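Local atomic coordinates of molinate hydrolase (PDB entry 4UB9), a protein that hydrolyses the thiocarbamate pesticide molinate and belongs to the zinc-binding amidohydrolase family, whose members probably act on non-peptide carbon-nitrogen bonds. Residues A[445-451]-A[463-469]; A[88-92]-A[436-440]; A[251-255]-A[345-349]. One frame throughout, in Å; residues are numbered along the deposited sequence.

Contact 1. Residues A[445-451]-A[463-469]; sequences GDVVVLD and TLSHVVK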
ATOM      1  N   GLY A 445      35.926 -37.016 -11.154  1.00 38.77           N
ATOM      2  CA  GLY A 445      35.709 -37.185 -12.606  1.00 39.99           C
ATOM      3  C   GLY A 445      34.536 -36.451 -13.219  1.00 37.38           C
ATOM      4  O   GLY A 445      33.622 -37.044 -13.821  1.00 40.00           O
ATOM      5  N   ASP A 446      34.576 -35.147 -13.062  1.00 38.22           N
ATOM      6  CA  ASP A 446      33.535 -34.277 -13.555  1.00 38.26           C
ATOM      7  C   ASP A 446      34.028 -33.614 -14.799  1.00 41.90           C
ATOM      8  O   ASP A 446      35.002 -32.846 -14.775  1.00 46.83           O
ATOM      9  CB  ASP A 446      33.175 -33.202 -12.512  1.00 45.62           C
ATOM     10  CG  ASP A 446      32.563 -33.780 -11.213  1.00 45.89           C
ATOM     11  OD1 ASP A 446      32.239 -34.987 -11.160  1.00 50.39           O
ATOM     12  OD2 ASP A 446      32.425 -33.003 -10.228  1.00 51.60           O
ATOM     13  N   VAL A 447      33.325 -33.814 -15.900  1.00 40.47           N
ATOM     14  CA  VAL A 447      33.811 -33.313 -17.192  1.00 35.16           C
ATOM     15  C   VAL A 447      32.654 -32.949 -18.060  1.00 37.67           C
ATOM     16  O   VAL A 447      31.605 -33.591 -18.019  1.00 43.69           O
ATOM     17  CB  VAL A 447      34.585 -34.414 -17.936  1.00 40.37           C
ATOM     18  CG1 VAL A 447      35.020 -33.968 -19.299  1.00 39.53           C
ATOM     19  CG2 VAL A 447      35.793 -34.848 -17.126  1.00 44.11           C
ATOM     20  N   VAL A 448      32.829 -31.882 -18.821  1.00 35.02           N
ATOM     21  CA  VAL A 448      31.914 -31.590 -19.888  1.00 35.02           C
ATOM     22  C   VAL A 448      32.640 -31.526 -21.229  1.00 38.91           C
ATOM     23  O   VAL A 448      33.835 -31.205 -21.286  1.00 37.22           O
ATOM     24  CB  VAL A 448      31.126 -30.302 -19.678  1.00 35.78           C
ATOM     25  CG1 VAL A 448      30.429 -30.379 -18.351  1.00 40.56           C
ATOM     26  CG2 VAL A 448      31.991 -29.070 -19.768  1.00 38.41           C
ATOM     27  N   VAL A 449      31.893 -31.794 -22.298  1.00 36.11           N
ATOM     28  CA  VAL A 449      32.431 -31.796 -23.642  1.00 34.27           C
ATOM     29  C   VAL A 449      31.611 -30.862 -24.488  1.00 34.46           C
ATOM     30  O   VAL A 449      30.389 -31.009 -24.558  1.00 34.65           O
ATOM     31  CB  VAL A 449      32.388 -33.211 -24.252  1.00 39.33           C
ATOM     32  CG1 VAL A 449      32.941 -33.198 -25.669  1.00 39.46           C
ATOM     33  CG2 VAL A 449      33.175 -34.198 -23.394  1.00 38.14           C
ATOM     34  N   LEU A 450      32.285 -29.914 -25.135  1.00 35.60           N
ATOM     35  CA  LEU A 450      31.659 -28.961 -26.040  1.00 33.66           C
ATOM     36  C   LEU A 450      32.017 -29.227 -27.496  1.00 41.46           C
ATOM     37  O   LEU A 450      33.102 -29.693 -27.806  1.00 38.82           O
ATOM     38  CB  LEU A 450      32.117 -27.556 -25.727  1.00 37.02           C
ATOM     39  CG  LEU A 450      32.072 -27.096 -24.280  1.00 35.38           C
ATOM     40  CD1 LEU A 450      32.654 -25.701 -24.182  1.00 36.89           C
ATOM     41  CD2 LEU A 450      30.647 -27.088 -23.784  1.00 38.63           C
ATOM     42  N   ASP A 451      31.111 -28.850 -28.388  1.00 44.35           N
ATOM     43  CA  ASP A 451      31.300 -29.041 -29.839  1.00 48.12           C
ATOM     44  C   ASP A 451      32.034 -27.927 -30.514  1.00 47.67           C
ATOM     45  O   ASP A 451      32.521 -28.089 -31.608  1.00 48.62           O
ATOM     46  CB  ASP A 451      29.955 -29.121 -30.544  1.00 49.91           C
ATOM     47  CG  ASP A 451      29.268 -30.412 -30.294  1.00 52.38           C
ATOM     48  OD1 ASP A 451      29.928 -31.337 -29.793  1.00 52.71           O
ATOM     49  OD2 ASP A 451      28.051 -30.493 -30.545  1.00 65.04           O
ATOM     50  N   THR A 463      27.547 -25.020 -26.224  1.00 39.36           N
ATOM     51  CA  THR A 463      27.507 -26.110 -27.234  1.00 39.27           C
ATOM     52  C   THR A 463      27.782 -27.468 -26.595  1.00 42.14           C
ATOM     53  O   THR A 463      28.498 -28.300 -27.158  1.00 41.27           O
ATOM     54  CB  THR A 463      28.481 -25.871 -28.409  1.00 36.28           C
ATOM     55  OG1 THR A 463      29.829 -25.914 -27.917  1.00 39.73           O
ATOM     56  CG2 THR A 463      28.219 -24.536 -29.061  1.00 32.88           C
ATOM     57  N   LEU A 464      27.131 -27.718 -25.462  1.00 42.22           N
ATOM     58  CA  LEU A 464      27.325 -28.981 -24.721  1.00 44.09           C
ATOM     59  C   LEU A 464      26.895 -30.228 -25.470  1.00 43.97           C
ATOM     60  O   LEU A 464      25.783 -30.307 -25.897  1.00 46.59           O
ATOM     61  CB  LEU A 464      26.518 -28.984 -23.436  1.00 43.29           C
ATOM     62  CG  LEU A 464      27.068 -28.186 -22.269  1.00 46.70           C
ATOM     63  CD1 LEU A 464      25.966 -28.029 -21.224  1.00 46.00           C
ATOM     64  CD2 LEU A 464      28.269 -28.902 -21.684  1.00 47.83           C
ATOM     65  N   SER A 465      27.791 -31.195 -25.563  1.00 43.84           N
ATOM     66  CA  SER A 465      27.526 -32.506 -26.171  1.00 47.39           C
ATOM     67  C   SER A 465      27.431 -33.581 -25.164  1.00 42.59           C
ATOM     68  O   SER A 465      26.683 -34.509 -25.341  1.00 42.43           O
ATOM     69  CB  SER A 465      28.693 -32.968 -27.056  1.00 56.74           C
ATOM     70  OG  SER A 465      28.803 -32.164 -28.185  1.00 68.25           O
ATOM     71  N   HIS A 466      28.259 -33.495 -24.127  1.00 43.06           N
ATOM     72  CA  HIS A 466      28.315 -34.531 -23.097  1.00 40.39           C
ATOM     73  C   HIS A 466      28.524 -33.925 -21.735  1.00 41.29           C
ATOM     74  O   HIS A 466      29.248 -32.941 -21.571  1.00 38.49           O
ATOM     75  CB  HIS A 466      29.423 -35.539 -23.372  1.00 41.55           C
ATOM     76  CG  HIS A 466      29.283 -36.221 -24.692  1.00 50.98           C
ATOM     77  ND1 HIS A 466      28.632 -37.429 -24.839  1.00 54.99           N
ATOM     78  CD2 HIS A 466      29.649 -35.834 -25.939  1.00 49.49           C
ATOM     79  CE1 HIS A 466      28.621 -37.762 -26.119  1.00 53.94           C
ATOM     80  NE2 HIS A 466      29.221 -36.807 -26.805  1.00 49.13           N
ATOM     81  N   VAL A 467      27.934 -34.583 -20.740  1.00 41.06           N
ATOM     82  CA  VAL A 467      28.092 -34.181 -19.344  1.00 35.62           C
ATOM     83  C   VAL A 467      28.386 -35.409 -18.519  1.00 32.55           C
ATOM     84  O   VAL A 467      27.647 -36.376 -18.556  1.00 34.32           O
ATOM     85  CB  VAL A 467      26.837 -33.480 -18.785  1.00 36.80           C
ATOM     86  CG1 VAL A 467      27.034 -33.146 -17.316  1.00 34.59           C
ATOM     87  CG2 VAL A 467      26.508 -32.208 -19.566  1.00 34.91           C
ATOM     88  N   VAL A 468      29.442 -35.330 -17.731  1.00 34.74           N
ATOM     89  CA  VAL A 468      29.893 -36.450 -16.935  1.00 34.34           C
ATOM     90  C   VAL A 468      30.127 -36.006 -15.497  1.00 39.55           C
ATOM     91  O   VAL A 468      30.808 -34.995 -15.234  1.00 40.93           O
ATOM     92  CB  VAL A 468      31.216 -37.009 -17.461  1.00 36.79           C
ATOM     93  CG1 VAL A 468      31.733 -38.143 -16.565  1.00 39.72           C
ATOM     94  CG2 VAL A 468      31.039 -37.505 -18.879  1.00 36.13           C
ATOM     95  N   LYS A 469      29.656 -36.827 -14.577  1.00 38.31           N
ATOM     96  CA  LYS A 469      29.791 -36.566 -13.156  1.00 40.07           C
ATOM     97  C   LYS A 469      30.318 -37.780 -12.429  1.00 39.78           C
ATOM     98  O   LYS A 469      29.691 -38.819 -12.424  1.00 39.94           O
ATOM     99  CB  LYS A 469      28.448 -36.186 -12.550  1.00 41.61           C
ATOM    100  CG  LYS A 469      28.587 -35.626 -11.136  1.00 45.05           C
ATOM    101  CD  LYS A 469      27.274 -35.600 -10.378  1.00 42.75           C
ATOM    102  CE  LYS A 469      27.542 -35.098  -8.972  1.00 39.83           C
ATOM    103  NZ  LYS A 469      26.408 -35.379  -8.074  1.00 42.44           N
TER
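Strands 447-450 and 464-469 run antiparallel, V447 facing V468 and V448 facing V467, with their axes 4.6 Å apart at closest approach and their directions 163° apart. V447 and V468 exchange two backbone hydrogen bonds, with V468 N 2.8 Å from V447 O, and V449 N binds H466 O. There the register slips by one residue: S465 and H466 both face V449, whose carbonyl oxygen takes a nearly straight bond (171°) from S465 N at 2.8 Å and a weak one from H466 N. Past this bulge the ladder resumes, D451 N giving its hydrogen to T463 O at 2.9 Å.

On one face L464 carries the packing. Its CD2 methyl touches L450 CD2 at 3.7 Å and also reaches V448 CB, while F476 also packs on L464 and V467. The opposite face holds V447, V449, H466 and V468. V449 and H466 lie side by side and point the same way, CB to CB 3.9 Å, with V449 CB near the imidazole plane at the ring's edge; E473 fixes the ring through ND1. With chi1 at 177°, V468 swings CG1 to 3.5 Å from G445 O. D446 OD1 lies against the K469 backbone and accepts a bond from E470 N, while OD2 forms a salt bridge with R167; K469 NZ goes instead to G165 O.

This antiparallel ladder, interrupted by a classic beta bulge, is consistent with the small beta-rich domain that many amidohydrolases carry beside the TIM barrel.

Contact 2. Residues A[88-92]-A[436-440]; sequences WILPG and LGSID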
ATOM      1  N   TRP A  88      35.985 -30.059 -27.556  1.00 56.05           N
ATOM      2  CA  TRP A  88      36.682 -29.492 -26.429  1.00 48.30           C
ATOM      3  C   TRP A  88      36.246 -30.136 -25.124  1.00 42.42           C
ATOM      4  O   TRP A  88      35.092 -30.355 -24.875  1.00 41.38           O
ATOM      5  CB  TRP A  88      36.513 -27.990 -26.408  1.00 45.97           C
ATOM      6  CG  TRP A  88      37.320 -27.314 -27.457  1.00 47.81           C
ATOM      7  CD1 TRP A  88      38.496 -26.640 -27.279  1.00 48.81           C
ATOM      8  CD2 TRP A  88      37.017 -27.231 -28.849  1.00 46.47           C
ATOM      9  NE1 TRP A  88      38.947 -26.142 -28.484  1.00 46.23           N
ATOM     10  CE2 TRP A  88      38.051 -26.483 -29.460  1.00 47.88           C
ATOM     11  CE3 TRP A  88      35.970 -27.702 -29.638  1.00 46.27           C
ATOM     12  CZ2 TRP A  88      38.075 -26.215 -30.826  1.00 45.76           C
ATOM     13  CZ3 TRP A  88      35.987 -27.432 -31.001  1.00 50.84           C
ATOM     14  CH2 TRP A  88      37.042 -26.693 -31.582  1.00 53.37           C
ATOM     15  N   ILE A  89      37.237 -30.449 -24.315  1.00 41.13           N
ATOM     16  CA  ILE A  89      37.045 -31.084 -23.030  1.00 39.33           C
ATOM     17  C   ILE A  89      37.358 -30.095 -21.895  1.00 37.94           C
ATOM     18  O   ILE A  89      38.499 -29.640 -21.752  1.00 38.60           O
ATOM     19  CB  ILE A  89      37.958 -32.295 -22.845  1.00 37.24           C
ATOM     20  CG1 ILE A  89      37.705 -33.315 -23.954  1.00 37.26           C
ATOM     21  CG2 ILE A  89      37.697 -32.931 -21.482  1.00 39.66           C
ATOM     22  CD1 ILE A  89      38.748 -34.423 -24.024  1.00 34.30           C
ATOM     23  N   LEU A  90      36.339 -29.807 -21.087  1.00 37.42           N
ATOM     24  CA  LEU A  90      36.445 -28.885 -19.933  1.00 35.03           C
ATOM     25  C   LEU A  90      36.133 -29.595 -18.630  1.00 36.58           C
ATOM     26  O   LEU A  90      35.527 -30.691 -18.646  1.00 34.44           O
ATOM     27  CB  LEU A  90      35.516 -27.712 -20.082  1.00 35.14           C
ATOM     28  CG  LEU A  90      35.967 -26.573 -20.997  1.00 37.82           C
ATOM     29  CD1 LEU A  90      36.011 -27.006 -22.471  1.00 38.44           C
ATOM     30  CD2 LEU A  90      35.045 -25.379 -20.845  1.00 36.14           C
ATOM     31  N   PRO A  91      36.523 -28.987 -17.479  1.00 35.98           N
ATOM     32  CA  PRO A  91      36.138 -29.597 -16.227  1.00 36.49           C
ATOM     33  C   PRO A  91      34.666 -29.408 -16.055  1.00 33.41           C
ATOM     34  O   PRO A  91      34.079 -28.539 -16.671  1.00 31.69           O
ATOM     35  CB  PRO A  91      36.904 -28.790 -15.175  1.00 41.21           C
ATOM     36  CG  PRO A  91      37.834 -27.901 -15.925  1.00 41.57           C
ATOM     37  CD  PRO A  91      37.256 -27.741 -17.271  1.00 38.94           C
ATOM     38  N   GLY A  92      34.082 -30.206 -15.184  1.00 35.48           N
ATOM     39  CA  GLY A  92      32.708 -29.938 -14.746  1.00 37.46           C
ATOM     40  C   GLY A  92      32.565 -28.464 -14.320  1.00 38.26           C
ATOM     41  O   GLY A  92      33.410 -27.926 -13.577  1.00 34.85           O
ATOM     42  N   LEU A 436      37.864 -30.808  -6.908  1.00 35.36           N
ATOM     43  CA  LEU A 436      37.133 -30.457  -8.112  1.00 36.65           C
ATOM     44  C   LEU A 436      37.547 -29.112  -8.663  1.00 34.22           C
ATOM     45  O   LEU A 436      38.353 -28.413  -8.066  1.00 34.58           O
ATOM     46  CB  LEU A 436      35.617 -30.495  -7.853  1.00 39.68           C
ATOM     47  CG  LEU A 436      35.093 -29.529  -6.762  1.00 37.82           C
ATOM     48  CD1 LEU A 436      34.582 -28.244  -7.385  1.00 37.41           C
ATOM     49  CD2 LEU A 436      34.025 -30.181  -5.934  1.00 37.55           C
ATOM     50  N   GLY A 437      37.054 -28.820  -9.860  1.00 36.41           N
ATOM     51  CA  GLY A 437      37.292 -27.528 -10.516  1.00 37.10           C
ATOM     52  C   GLY A 437      38.393 -27.527 -11.556  1.00 32.93           C
ATOM     53  O   GLY A 437      38.650 -26.515 -12.204  1.00 37.67           O
ATOM     54  N   SER A 438      39.073 -28.651 -11.683  1.00 30.68           N
ATOM     55  CA  SER A 438      40.020 -28.846 -12.784  1.00 33.18           C
ATOM     56  C   SER A 438      40.155 -30.319 -13.134  1.00 35.80           C
ATOM     57  O   SER A 438      39.919 -31.215 -12.310  1.00 38.02           O
ATOM     58  CB  SER A 438      41.416 -28.269 -12.469  1.00 32.60           C
ATOM     59  OG  SER A 438      42.070 -29.033 -11.446  1.00 32.86           O
ATOM     60  N   ILE A 439      40.639 -30.526 -14.345  1.00 36.15           N
ATOM     61  CA  ILE A 439      40.984 -31.853 -14.806  1.00 40.09           C
ATOM     62  C   ILE A 439      42.444 -32.185 -14.483  1.00 41.36           C
ATOM     63  O   ILE A 439      43.380 -31.666 -15.089  1.00 40.43           O
ATOM     64  CB  ILE A 439      40.717 -31.975 -16.299  1.00 41.73           C
ATOM     65  CG1 ILE A 439      39.201 -31.880 -16.509  1.00 43.98           C
ATOM     66  CG2 ILE A 439      41.247 -33.310 -16.802  1.00 39.56           C
ATOM     67  CD1 ILE A 439      38.759 -31.792 -17.953  1.00 50.67           C
ATOM     68  N   ASP A 440      42.608 -33.012 -13.468  1.00 41.95           N
ATOM     69  CA  ASP A 440      43.914 -33.300 -12.856  1.00 42.00           C
ATOM     70  C   ASP A 440      43.799 -34.630 -12.165  1.00 42.37           C
ATOM     71  O   ASP A 440      42.769 -34.946 -11.568  1.00 43.71           O
ATOM     72  CB  ASP A 440      44.324 -32.259 -11.788  1.00 45.39           C
ATOM     73  CG  ASP A 440      45.114 -31.077 -12.366  1.00 45.55           C
ATOM     74  OD1 ASP A 440      46.200 -31.316 -12.930  1.00 53.02           O
ATOM     75  OD2 ASP A 440      44.657 -29.905 -12.284  1.00 48.79           O
TER
HETATM   76  O   HOH W   1      34.647 -29.382 -11.603  1.00 32.56           O
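G437 passes alongside the P91 ring, its carbonyl oxygen 4.1 Å from P91 CG. Its phi of 99° would push a side chain at this position against the carbonyl oxygen of L436. The amide N of G437 gives a weak bond to a water, which in turn donates to G92 O at 2.7 Å; no direct hydrogen bond joins the two segments, so this water supplies their polar link.

S438 follows with its backbone at the CB-CG edge of the same ring, CA 3.9 Å from P91 CB. Its side chain leaves the backbone away from the strand, and OG donates to D440 OD2 at 2.9 Å, using the lone pair anti to the other carboxylate oxygen; K443 is a second partner of OG.

I439 carries most of the packing. CG1 stands anti to the carbonyl carbon (chi1 -67°) and the chain then extends, which lays CG1 against P91 and drives CD1 onto the L90-P91 peptide, 3.5 Å from L90 O. The same methyl meets I89 CG2 at 3.9 Å, the two isoleucine side chains crossing at about a right angle. An alanine here, lacking all of the side chain beyond CB, would be likely to open a gap between I89 and P91 and leave the L90-P91 peptide without its apolar cover.

I439 also packs on L43 of strand 41-43 and on I64 and V67 of strand 63-69. The loop between helix 424-429 and strand 447-450 therefore lies against strand 88-95, which is itself hydrogen-bonded to strand 447-450 through W88 and L90, to D446 just before it through G92, and to the region of strand 41-43 through I89.

Contact 3. Residues A[251-255]-A[345-349]; sequences LGFRA and PFADF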
ATOM      1  N   LEU A 251      14.324   0.101   0.170  1.00 28.77           N
ATOM      2  CA  LEU A 251      14.951   1.404   0.227  1.00 31.08           C
ATOM      3  C   LEU A 251      15.802   1.801  -0.975  1.00 29.68           C
ATOM      4  O   LEU A 251      16.295   2.923  -1.042  1.00 27.71           O
ATOM      5  CB  LEU A 251      15.871   1.473   1.473  1.00 29.83           C
ATOM      6  CG  LEU A 251      15.122   1.327   2.792  1.00 31.01           C
ATOM      7  CD1 LEU A 251      16.124   1.292   3.930  1.00 33.07           C
ATOM      8  CD2 LEU A 251      14.149   2.472   2.973  1.00 33.51           C
ATOM      9  N   GLY A 252      15.978   0.891  -1.907  1.00 32.78           N
ATOM     10  CA  GLY A 252      16.819   1.175  -3.081  1.00 34.44           C
ATOM     11  C   GLY A 252      18.270   0.836  -2.768  1.00 37.79           C
ATOM     12  O   GLY A 252      18.563   0.258  -1.723  1.00 41.31           O
ATOM     13  N   PHE A 253      19.159   1.189  -3.683  1.00 40.13           N
ATOM     14  CA  PHE A 253      20.530   0.679  -3.674  1.00 41.05           C
ATOM     15  C   PHE A 253      21.515   1.678  -3.021  1.00 40.29           C
ATOM     16  O   PHE A 253      22.687   1.398  -2.940  1.00 44.34           O
ATOM     17  CB  PHE A 253      20.969   0.238  -5.119  1.00 41.65           C
ATOM     18  CG  PHE A 253      20.335  -1.051  -5.570  1.00 42.78           C
ATOM     19  CD1 PHE A 253      19.068  -1.063  -6.146  1.00 43.83           C
ATOM     20  CD2 PHE A 253      20.974  -2.290  -5.351  1.00 45.50           C
ATOM     21  CE1 PHE A 253      18.441  -2.277  -6.471  1.00 45.57           C
ATOM     22  CE2 PHE A 253      20.363  -3.512  -5.701  1.00 45.95           C
ATOM     23  CZ  PHE A 253      19.086  -3.506  -6.255  1.00 46.48           C
ATOM     24  N   ARG A 254      21.020   2.811  -2.551  1.00 34.75           N
ATOM     25  CA  ARG A 254      21.871   3.939  -2.191  1.00 38.22           C
ATOM     26  C   ARG A 254      21.730   4.373  -0.749  1.00 37.62           C
ATOM     27  O   ARG A 254      22.001   5.506  -0.405  1.00 40.67           O
ATOM     28  CB  ARG A 254      21.540   5.127  -3.108  1.00 42.90           C
ATOM     29  CG  ARG A 254      22.084   4.964  -4.533  1.00 50.50           C
ATOM     30  CD  ARG A 254      21.033   5.049  -5.651  1.00 52.91           C
ATOM     31  NE  ARG A 254      21.415   6.060  -6.631  1.00 55.62           N
ATOM     32  CZ  ARG A 254      21.500   5.899  -7.947  1.00 58.03           C
ATOM     33  NH1 ARG A 254      21.190   4.760  -8.539  1.00 71.90           N
ATOM     34  NH2 ARG A 254      21.864   6.910  -8.697  1.00 59.80           N
ATOM     35  N   ALA A 255      21.293   3.473   0.108  1.00 33.71           N
ATOM     36  CA  ALA A 255      21.145   3.803   1.547  1.00 29.87           C
ATOM     37  C   ALA A 255      21.510   2.598   2.429  1.00 28.76           C
ATOM     38  O   ALA A 255      20.690   2.117   3.181  1.00 24.76           O
ATOM     39  CB  ALA A 255      19.721   4.232   1.838  1.00 30.56           C
ATOM     40  N   PRO A 345      13.323  -1.521 -11.240  1.00 44.62           N
ATOM     41  CA  PRO A 345      13.853  -1.228  -9.900  1.00 48.29           C
ATOM     42  C   PRO A 345      15.231  -1.852  -9.582  1.00 41.22           C
ATOM     43  O   PRO A 345      15.957  -1.329  -8.757  1.00 43.03           O
ATOM     44  CB  PRO A 345      12.758  -1.760  -8.948  1.00 45.89           C
ATOM     45  CG  PRO A 345      11.919  -2.653  -9.771  1.00 50.17           C
ATOM     46  CD  PRO A 345      12.010  -2.166 -11.188  1.00 48.35           C
ATOM     47  N   PHE A 346      15.563  -2.949 -10.236  1.00 39.45           N
ATOM     48  CA  PHE A 346      16.865  -3.583 -10.090  1.00 38.44           C
ATOM     49  C   PHE A 346      17.900  -3.188 -11.137  1.00 37.34           C
ATOM     50  O   PHE A 346      18.918  -3.840 -11.300  1.00 33.39           O
ATOM     51  CB  PHE A 346      16.707  -5.087 -10.108  1.00 44.72           C
ATOM     52  CG  PHE A 346      16.147  -5.665  -8.847  1.00 48.04           C
ATOM     53  CD1 PHE A 346      15.576  -4.859  -7.852  1.00 55.10           C
ATOM     54  CD2 PHE A 346      16.138  -7.046  -8.676  1.00 55.73           C
ATOM     55  CE1 PHE A 346      15.031  -5.417  -6.697  1.00 56.28           C
ATOM     56  CE2 PHE A 346      15.590  -7.611  -7.536  1.00 57.05           C
ATOM     57  CZ  PHE A 346      15.037  -6.794  -6.542  1.00 60.02           C
ATOM     58  N   ALA A 347      17.673  -2.084 -11.817  1.00 38.60           N
ATOM     59  CA  ALA A 347      18.642  -1.595 -12.798  1.00 36.97           C
ATOM     60  C   ALA A 347      19.972  -1.215 -12.161  1.00 37.28           C
ATOM     61  O   ALA A 347      21.035  -1.385 -12.763  1.00 39.28           O
ATOM     62  CB  ALA A 347      18.085  -0.386 -13.516  1.00 35.17           C
ATOM     63  N   ASP A 348      19.881  -0.732 -10.930  1.00 37.70           N
ATOM     64  CA  ASP A 348      21.035  -0.407 -10.086  1.00 40.02           C
ATOM     65  C   ASP A 348      21.849  -1.586  -9.554  1.00 38.55           C
ATOM     66  O   ASP A 348      22.917  -1.383  -8.985  1.00 37.38           O
ATOM     67  CB  ASP A 348      20.579   0.383  -8.865  1.00 44.28           C
ATOM     68  CG  ASP A 348      20.520   1.860  -9.124  1.00 47.08           C
ATOM     69  OD1 ASP A 348      20.897   2.288 -10.236  1.00 44.70           O
ATOM     70  OD2 ASP A 348      20.083   2.589  -8.201  1.00 50.29           O
ATOM     71  N   PHE A 349      21.309  -2.782  -9.687  1.00 35.81           N
ATOM     72  CA  PHE A 349      21.927  -3.992  -9.154  1.00 38.22           C
ATOM     73  C   PHE A 349      23.288  -4.177  -9.812  1.00 35.10           C
ATOM     74  O   PHE A 349      24.300  -4.248  -9.124  1.00 36.26           O
ATOM     75  CB  PHE A 349      20.983  -5.148  -9.423  1.00 41.44           C
ATOM     76  CG  PHE A 349      21.247  -6.404  -8.655  1.00 47.86           C
ATOM     77  CD1 PHE A 349      22.408  -7.153  -8.860  1.00 55.23           C
ATOM     78  CD2 PHE A 349      20.248  -6.936  -7.821  1.00 56.94           C
ATOM     79  CE1 PHE A 349      22.607  -8.370  -8.192  1.00 65.70           C
ATOM     80  CE2 PHE A 349      20.439  -8.144  -7.140  1.00 61.92           C
ATOM     81  CZ  PHE A 349      21.622  -8.865  -7.320  1.00 70.57           C
TER
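F253 lays one face of its ring over the D348-F349 peptide, with F349 N 4.1 Å above the ring plane and over its centre. D348 CB presses on F253 CD1 at 3.4 Å, the carboxylate turned nearly perpendicular to the ring. At the ring's edge CE1 comes to 3.5 Å from P345 O, while the same rim points at the face of F346 in an offset edge-to-face (T-shaped) pair, centroids 6.0 Å apart and planes at 87°. F253 CZ also meets F349 CD2 at 3.9 Å. The phenyl thus packs against the 345-349 turn, where F349 N bonds back to F346 O.

Next to it R254 bends at chi2 and chi3 to bring NH1 to D348 OD2, forming a salt bridge from the guanidinium edge with the two planar groups 28° apart; its modelled length is very short and best taken with caution. D348 OD1 has a second cation, R352, so two arginines share this carboxylate.

F349 places the contact in the shell around the metal site of this amidohydrolase: its side chain lies about 5 Å from that of H302, a zinc ligand.

Contacts 1 and 2 adjoin, their centres 9 Å apart, because strands 447-450 and 88-95 are neighbours in one sheet: D446 O lies 2.8 Å from G92 N, and L450 N 2.9 Å from W88 O, both probable hydrogen bonds. Along the chain, the 436-440 segment comes a few residues before 445-451, so contact 2 closes shortly before contact 1 opens. Contact 3 is remote, on the other side of the chain's centre, its own centre 38 Å from that of contact 1 and 37 Å from that of contact 2, and it joins segments that both fall between residues 92 and 436. It alone borders the metal site, the F349 side chain being about 6 Å from the zinc ion held by H282 and H302.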